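PDB 5EYF: glutamate ABC superfamily ATP binding cassette transporter, binding protein from Enterococcus faecium DO, which binds glutamate, and probably delivers it as the extracellular solute-binding component of an ABC transporter for amino acid uptake. Local coordinates for residues N140-H144 against F195-P199; D97-V101 against V215-L219. All blocks are in the same frame, centred on the assembly; numbering follows the deposited sequence.

Contact 1: N140-H144 against F195-P199; sequences NIRQH and FTNEP. With MG (magnesium ion), chain D.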
ATOM      1  N   ASN B 140      -3.642 -12.670  10.395  1.00 28.57           N
ATOM      2  CA  ASN B 140      -2.726 -11.555  10.630  1.00 26.94           C
ATOM      3  C   ASN B 140      -2.660 -11.176  12.105  1.00 26.83           C
ATOM      4  O   ASN B 140      -1.602 -10.744  12.592  1.00 26.65           O
ATOM      5  CB  ASN B 140      -3.129 -10.328   9.811  1.00 27.35           C
ATOM      6  CG  ASN B 140      -2.819 -10.473   8.317  1.00 30.36           C
ATOM      7  OD1 ASN B 140      -1.992 -11.297   7.917  1.00 32.41           O
ATOM      8  ND2 ASN B 140      -3.503  -9.662   7.488  1.00 30.21           N
ATOM      9  N   ILE B 141      -3.778 -11.282  12.826  1.00 27.11           N
ATOM     10  CA  ILE B 141      -3.719 -11.005  14.258  1.00 28.33           C
ATOM     11  C   ILE B 141      -2.823 -12.012  14.949  1.00 29.77           C
ATOM     12  O   ILE B 141      -2.020 -11.657  15.820  1.00 30.90           O
ATOM     13  CB  ILE B 141      -5.112 -11.008  14.903  1.00 31.48           C
ATOM     14  CG1 ILE B 141      -5.807  -9.691  14.667  1.00 30.90           C
ATOM     15  CG2 ILE B 141      -4.947 -11.152  16.416  1.00 34.54           C
ATOM     16  CD1 ILE B 141      -5.209  -8.545  15.432  1.00 28.64           C
ATOM     17  N   ARG B 142      -2.964 -13.291  14.601  1.00 31.42           N
ATOM     18  CA  ARG B 142      -2.170 -14.296  15.288  1.00 33.79           C
ATOM     19  C   ARG B 142      -0.683 -14.051  15.085  1.00 33.07           C
ATOM     20  O   ARG B 142       0.132 -14.490  15.896  1.00 34.05           O
ATOM     21  CB  ARG B 142      -2.589 -15.696  14.823  1.00 37.52           C
ATOM     22  CG  ARG B 142      -4.047 -15.997  15.176  1.00 42.63           C
ATOM     23  CD  ARG B 142      -4.500 -17.432  14.901  1.00 47.54           C
ATOM     24  NE  ARG B 142      -5.810 -17.702  15.511  1.00 50.63           N
ATOM     25  CZ  ARG B 142      -6.959 -17.757  14.841  1.00 52.27           C
ATOM     26  NH1 ARG B 142      -6.962 -17.580  13.527  1.00 52.56           N
ATOM     27  NH2 ARG B 142      -8.104 -18.000  15.478  1.00 52.55           N
ATOM     28  N   GLN B 143      -0.313 -13.321  14.044  1.00 32.10           N
ATOM     29  CA  GLN B 143       1.075 -12.945  13.843  1.00 31.90           C
ATOM     30  C   GLN B 143       1.452 -11.666  14.584  1.00 31.53           C
ATOM     31  O   GLN B 143       2.459 -11.629  15.303  1.00 33.00           O
ATOM     32  CB  GLN B 143       1.343 -12.783  12.352  1.00 33.48           C
ATOM     33  CG  GLN B 143       2.716 -12.222  12.039  1.00 35.08           C
ATOM     34  CD  GLN B 143       3.001 -12.242  10.561  1.00 36.72           C
ATOM     35  OE1 GLN B 143       2.462 -13.068   9.840  1.00 37.39           O
ATOM     36  NE2 GLN B 143       3.837 -11.326  10.099  1.00 38.31           N
ATOM     37  N   HIS B 144       0.649 -10.612  14.431  1.00 30.35           N
ATOM     38  CA  HIS B 144       1.020  -9.320  14.996  1.00 31.49           C
ATOM     39  C   HIS B 144       0.626  -9.185  16.460  1.00 32.01           C
ATOM     40  O   HIS B 144       1.117  -8.280  17.138  1.00 33.10           O
ATOM     41  CB  HIS B 144       0.395  -8.200  14.155  1.00 32.25           C
ATOM     42  CG  HIS B 144       1.033  -8.047  12.810  1.00 34.37           C
ATOM     43  ND1 HIS B 144       0.525  -8.633  11.670  1.00 37.09           N
ATOM     44  CD2 HIS B 144       2.168  -7.411  12.434  1.00 37.30           C
ATOM     45  CE1 HIS B 144       1.302  -8.338  10.641  1.00 38.77           C
ATOM     46  NE2 HIS B 144       2.315  -7.611  11.081  1.00 39.22           N
ATOM     47  N   PHE B 195      -1.607  -2.019  10.725  1.00 15.72           N
ATOM     48  CA  PHE B 195      -0.446  -2.851  11.016  1.00 16.12           C
ATOM     49  C   PHE B 195      -0.186  -3.889   9.929  1.00 14.50           C
ATOM     50  O   PHE B 195       0.704  -4.736  10.090  1.00 15.28           O
ATOM     51  CB  PHE B 195      -0.557  -3.512  12.412  1.00 16.01           C
ATOM     52  CG  PHE B 195      -1.823  -4.308  12.644  1.00 15.58           C
ATOM     53  CD1 PHE B 195      -1.869  -5.669  12.353  1.00 15.80           C
ATOM     54  CD2 PHE B 195      -2.959  -3.693  13.153  1.00 16.43           C
ATOM     55  CE1 PHE B 195      -3.064  -6.408  12.577  1.00 15.23           C
ATOM     56  CE2 PHE B 195      -4.136  -4.412  13.383  1.00 15.86           C
ATOM     57  CZ  PHE B 195      -4.194  -5.759  13.088  1.00 15.44           C
ATOM     58  N   THR B 196      -0.921  -3.824   8.818  1.00 14.86           N
ATOM     59  CA  THR B 196      -0.558  -4.545   7.610  1.00 14.54           C
ATOM     60  C   THR B 196      -0.775  -3.634   6.414  1.00 14.74           C
ATOM     61  O   THR B 196      -1.426  -2.586   6.513  1.00 15.24           O
ATOM     62  CB  THR B 196      -1.397  -5.797   7.379  1.00 14.13           C
ATOM     63  OG1 THR B 196      -2.727  -5.402   7.014  1.00 14.74           O
ATOM     64  CG2 THR B 196      -1.437  -6.701   8.622  1.00 15.03           C
ATOM     65  N   ASN B 197      -0.267  -4.059   5.258  1.00 14.32           N
ATOM     66  CA  ASN B 197      -0.723  -3.495   3.991  1.00 13.94           C
ATOM     67  C   ASN B 197      -1.676  -4.482   3.340  1.00 14.31           C
ATOM     68  O   ASN B 197      -1.395  -5.679   3.306  1.00 15.31           O
ATOM     69  CB  ASN B 197       0.465  -3.210   3.076  1.00 15.17           C
ATOM     70  CG  ASN B 197       1.354  -2.156   3.650  1.00 16.24           C
ATOM     71  OD1 ASN B 197       0.876  -1.205   4.278  1.00 16.19           O
ATOM     72  ND2 ASN B 197       2.648  -2.322   3.474  1.00 18.49           N
ATOM     73  N   GLU B 198      -2.808  -3.987   2.837  1.00 14.67           N
ATOM     74  CA  GLU B 198      -3.825  -4.834   2.202  1.00 15.09           C
ATOM     75  C   GLU B 198      -4.146  -4.234   0.846  1.00 14.51           C
ATOM     76  O   GLU B 198      -5.165  -3.556   0.690  1.00 15.53           O
ATOM     77  CB  GLU B 198      -5.093  -4.934   3.059  1.00 14.54           C
ATOM     78  CG  GLU B 198      -4.878  -5.460   4.489  1.00 15.82           C
ATOM     79  CD  GLU B 198      -4.531  -6.929   4.581  1.00 18.05           C
ATOM     80  OE1 GLU B 198      -4.970  -7.740   3.759  1.00 18.90           O
ATOM     81  OE2 GLU B 198      -3.806  -7.311   5.521  1.00 19.03           O
ATOM     82  N   PRO B 199      -3.288  -4.446  -0.151  1.00 12.84           N
ATOM     83  CA  PRO B 199      -3.592  -3.940  -1.507  1.00 12.40           C
ATOM     84  C   PRO B 199      -4.666  -4.793  -2.170  1.00 12.36           C
ATOM     85  O   PRO B 199      -4.510  -6.013  -2.292  1.00 14.99           O
ATOM     86  CB  PRO B 199      -2.255  -4.063  -2.244  1.00 13.59           C
ATOM     87  CG  PRO B 199      -1.538  -5.167  -1.497  1.00 15.59           C
ATOM     88  CD  PRO B 199      -1.960  -5.086  -0.068  1.00 14.28           C
TER
HETATM   89 MG    MG D 302      -0.065   0.646   4.017  1.00 15.40          MG
HETATM   90  O   HOH W   1      -1.384   0.055   5.525  1.00 16.74           O
HETATM   91  O   HOH W   2      -1.320  -0.162   2.622  1.00 15.79           O
HETATM   92  O   HOH W   3       1.045   1.718   5.418  1.00 17.97           O
HETATM   93  O   HOH W   4       1.431   1.122   2.616  1.00 13.67           O
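The first torsions of Phe195 and His144 bring their rings together. In Phe195, CG sits between the backbone N and the carbonyl carbon (chi1 54°), which brings the ring to the helix end. In His144, CG lies anti to the carbonyl carbon (chi1 -71°), which carries the imidazole toward 195-199. The edge of Phe195 is turned to the face of His144 in an offset T-shaped stack, with planes at 60° and centroids 5.5 Å apart. Phe195 O lies over one face of the imidazole, near its rim. His144 ND1 donates a hydrogen bond to Asn140 O at 3.1 Å, which restrains the imidazole's rotation. His144 N bonds to the same carbonyl, so two donors grip it. Further along the Phe195 ring, Ile141 CD1 touches CZ at 3.8 Å. The methyl CG2 of Thr196 touches both Asn140 ND2 and His144 CE1. Asn140 ND2 has its clear partner in Gln107 OE1. Asn197 OD1 binds a magnesium ion at 2.1 Å, shared with Asn197 of the second subunit. Thr196 OG1 donates to Glu198 OE2 at 2.7 Å, and Glu198 OE1 hydrogen-bonds with Thr87, a glutamate-binding residue. Segment 195-199 thus joins helix 136-144 to the ligand cleft of a family 3 solute-binding protein.

Contact 2: D97-V101 against V215-L219; sequences DFSDV and VNQAL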
ATOM      1  N   ASP B  97      -5.247 -15.356 -10.707  1.00 21.28           N
ATOM      2  CA  ASP B  97      -4.456 -14.228 -11.161  1.00 21.32           C
ATOM      3  C   ASP B  97      -5.096 -12.963 -10.614  1.00 19.74           C
ATOM      4  O   ASP B  97      -6.302 -12.925 -10.344  1.00 21.73           O
ATOM      5  CB  ASP B  97      -4.394 -14.164 -12.685  1.00 23.35           C
ATOM      6  CG  ASP B  97      -3.472 -15.205 -13.292  1.00 24.73           C
ATOM      7  OD1 ASP B  97      -2.624 -15.781 -12.560  1.00 25.78           O
ATOM      8  OD2 ASP B  97      -3.589 -15.424 -14.535  1.00 24.54           O
ATOM      9  N   PHE B  98      -4.292 -11.918 -10.451  1.00 18.21           N
ATOM     10  CA  PHE B  98      -4.806 -10.646  -9.965  1.00 16.39           C
ATOM     11  C   PHE B  98      -4.514  -9.522 -10.948  1.00 15.26           C
ATOM     12  O   PHE B  98      -3.421  -9.461 -11.534  1.00 18.25           O
ATOM     13  CB  PHE B  98      -4.159 -10.251  -8.630  1.00 15.93           C
ATOM     14  CG  PHE B  98      -4.713 -10.978  -7.420  1.00 17.22           C
ATOM     15  CD1 PHE B  98      -5.921 -10.602  -6.878  1.00 18.01           C
ATOM     16  CD2 PHE B  98      -3.960 -11.963  -6.776  1.00 18.23           C
ATOM     17  CE1 PHE B  98      -6.425 -11.219  -5.743  1.00 18.75           C
ATOM     18  CE2 PHE B  98      -4.445 -12.589  -5.624  1.00 19.85           C
ATOM     19  CZ  PHE B  98      -5.677 -12.212  -5.102  1.00 18.74           C
ATOM     20  N   SER B  99      -5.469  -8.597 -11.064  1.00 14.55           N
ATOM     21  CA  SER B  99      -5.213  -7.320 -11.726  1.00 14.08           C
ATOM     22  C   SER B  99      -4.193  -6.488 -10.938  1.00 14.93           C
ATOM     23  O   SER B  99      -3.798  -6.802  -9.799  1.00 14.73           O
ATOM     24  CB  SER B  99      -6.487  -6.488 -11.833  1.00 15.13           C
ATOM     25  OG  SER B  99      -6.881  -5.987 -10.546  1.00 14.72           O
ATOM     26  N   ASP B 100      -3.828  -5.372 -11.554  1.00 15.11           N
ATOM     27  CA  ASP B 100      -3.169  -4.291 -10.825  1.00 12.95           C
ATOM     28  C   ASP B 100      -3.984  -3.882  -9.594  1.00 12.27           C
ATOM     29  O   ASP B 100      -5.225  -3.990  -9.561  1.00 13.57           O
ATOM     30  CB  ASP B 100      -2.994  -3.076 -11.748  1.00 16.40           C
ATOM     31  CG  ASP B 100      -2.046  -3.345 -12.896  1.00 21.91           C
ATOM     32  OD1 ASP B 100      -1.146  -4.191 -12.765  1.00 27.40           O
ATOM     33  OD2 ASP B 100      -2.162  -2.656 -13.920  1.00 25.35           O
ATOM     34  N   VAL B 101      -3.268  -3.380  -8.591  1.00 12.45           N
ATOM     35  CA  VAL B 101      -3.884  -2.914  -7.347  1.00 11.73           C
ATOM     36  C   VAL B 101      -4.812  -1.745  -7.641  1.00 12.04           C
ATOM     37  O   VAL B 101      -4.460  -0.819  -8.377  1.00 13.91           O
ATOM     38  CB  VAL B 101      -2.791  -2.515  -6.348  1.00 12.23           C
ATOM     39  CG1 VAL B 101      -3.358  -1.803  -5.078  1.00 14.53           C
ATOM     40  CG2 VAL B 101      -1.988  -3.753  -5.922  1.00 14.48           C
ATOM     41  N   VAL B 215      -8.903  -6.338 -18.335  1.00 16.69           N
ATOM     42  CA  VAL B 215      -9.189  -5.656 -17.075  1.00 16.60           C
ATOM     43  C   VAL B 215      -8.074  -4.677 -16.731  1.00 17.60           C
ATOM     44  O   VAL B 215      -8.335  -3.535 -16.318  1.00 17.86           O
ATOM     45  CB  VAL B 215      -9.390  -6.699 -15.958  1.00 15.08           C
ATOM     46  CG1 VAL B 215      -9.416  -6.041 -14.575  1.00 16.52           C
ATOM     47  CG2 VAL B 215     -10.672  -7.507 -16.215  1.00 17.68           C
ATOM     48  N   ASN B 216      -6.821  -5.093 -16.910  1.00 17.09           N
ATOM     49  CA  ASN B 216      -5.722  -4.173 -16.596  1.00 15.54           C
ATOM     50  C   ASN B 216      -5.701  -2.975 -17.534  1.00 16.33           C
ATOM     51  O   ASN B 216      -5.409  -1.854 -17.103  1.00 17.96           O
ATOM     52  CB  ASN B 216      -4.375  -4.897 -16.639  1.00 16.50           C
ATOM     53  CG  ASN B 216      -4.097  -5.629 -15.354  1.00 17.09           C
ATOM     54  OD1 ASN B 216      -4.626  -5.258 -14.300  1.00 17.56           O
ATOM     55  ND2 ASN B 216      -3.306  -6.691 -15.425  1.00 20.38           N
ATOM     56  N   GLN B 217      -6.016  -3.196 -18.811  1.00 16.85           N
ATOM     57  CA  GLN B 217      -6.078  -2.090 -19.753  1.00 18.70           C
ATOM     58  C   GLN B 217      -7.200  -1.134 -19.388  1.00 18.56           C
ATOM     59  O   GLN B 217      -7.042   0.086 -19.481  1.00 18.95           O
ATOM     60  CB  GLN B 217      -6.278  -2.646 -21.170  1.00 20.77           C
ATOM     61  CG  GLN B 217      -6.437  -1.599 -22.264  1.00 26.06           C
ATOM     62  CD  GLN B 217      -5.179  -0.799 -22.493  0.67 28.44           C
ATOM     63  OE1 GLN B 217      -4.074  -1.291 -22.280  0.41 29.37           O
ATOM     64  NE2 GLN B 217      -5.337   0.449 -22.933  0.49 29.35           N
ATOM     65  N   ALA B 218      -8.348  -1.680 -18.978  1.00 17.85           N
ATOM     66  CA  ALA B 218      -9.467  -0.853 -18.535  1.00 17.94           C
ATOM     67  C   ALA B 218      -9.063   0.028 -17.358  1.00 17.82           C
ATOM     68  O   ALA B 218      -9.322   1.238 -17.359  1.00 16.51           O
ATOM     69  CB  ALA B 218     -10.653  -1.745 -18.169  1.00 17.22           C
ATOM     70  N   LEU B 219      -8.400  -0.565 -16.351  1.00 16.68           N
ATOM     71  CA  LEU B 219      -7.922   0.215 -15.211  1.00 15.63           C
ATOM     72  C   LEU B 219      -6.950   1.293 -15.655  1.00 17.27           C
ATOM     73  O   LEU B 219      -7.041   2.436 -15.201  1.00 17.52           O
ATOM     74  CB  LEU B 219      -7.245  -0.686 -14.165  1.00 15.34           C
ATOM     75  CG  LEU B 219      -8.201  -1.554 -13.345  1.00 15.45           C
ATOM     76  CD1 LEU B 219      -7.399  -2.626 -12.601  1.00 17.61           C
ATOM     77  CD2 LEU B 219      -8.980  -0.662 -12.387  1.00 16.29           C
TER
HETATM   78  O   HOH W   5      -1.973  -8.137 -13.317  1.00 19.83           O
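The Asn216 amide and the Asp100 carboxylate are stacked, their planes only 16° apart. The carboxylate lies against the OD1 end of the amide, with Asp100 CG 3.5 Å from Asn216 OD1. The backbone N of Asp100 meets the amide at OD1, and a water meets it at ND2. Asn216 ND2 donates a hydrogen bond to this water, water 5, at 2.9 Å. The water in turn donates to Phe98 O, and so bridges the helix side chain to the backbone of the 97-101 segment.

One direct hydrogen bond joins the segments. Asp100 N donates to Asn216 OD1 at 2.9 Å. The bond is nearly straight, with an N-H...O angle of 169°, and the donor is tilted 21° from the plane of the amide carbonyl. Asn216 CG lies anti to its carbonyl carbon, and this turns the amide from the side of the helix to the main chain at Ser99 and Asp100. Asn216 OD1 also lies 3.3 Å from Ser99 CB.

Aliphatic groups of the helix flank this polar centre. Val215 CG1 rests against Ser99 CB at 4.0 Å. One turn later, Leu219 CD1 is in van der Waals contact with two oxygens, Ser99 OG and Asp100 O. Ser99 OG donates to Asp100 O at 2.8 Å and also hydrogen-bonds with Ile202 N on strand 198-205. Behind the contact, Val215 and Leu219 pack on helix 41-54.

The chemistry is that of an asparagine side chain bound to main chain. Bonds at both ends of the amide fix its rotation and tie helix 209-225 to the 97-101 segment. The N-H bonded to OD1 probably also offsets some of the repulsion between that oxygen and the nearby carboxylate.

How the contacts relate
The centres of the two contacts lie 24 Å apart, and both reach one mixed sheet. Strand 96-98, part of contact 2, pairs antiparallel with strand 198-205, whose start belongs to contact 1. Pro199 CB and Val101 CG2 touch at 3.7 Å, so the 195-199 and 97-101 segments are in direct contact. The order along the chain is 97-101, 140-144, 195-199, 215-219, and contact 1 falls within the span that contact 2 closes. Helices 136-144 and 209-225 sit on different sides of the glutamate cleft, and strand 198-205 joins the two sides, consistent with a two-lobed periplasmic-binding-protein fold. The Ser99 side chain is about 13 Å from the bound glutamate.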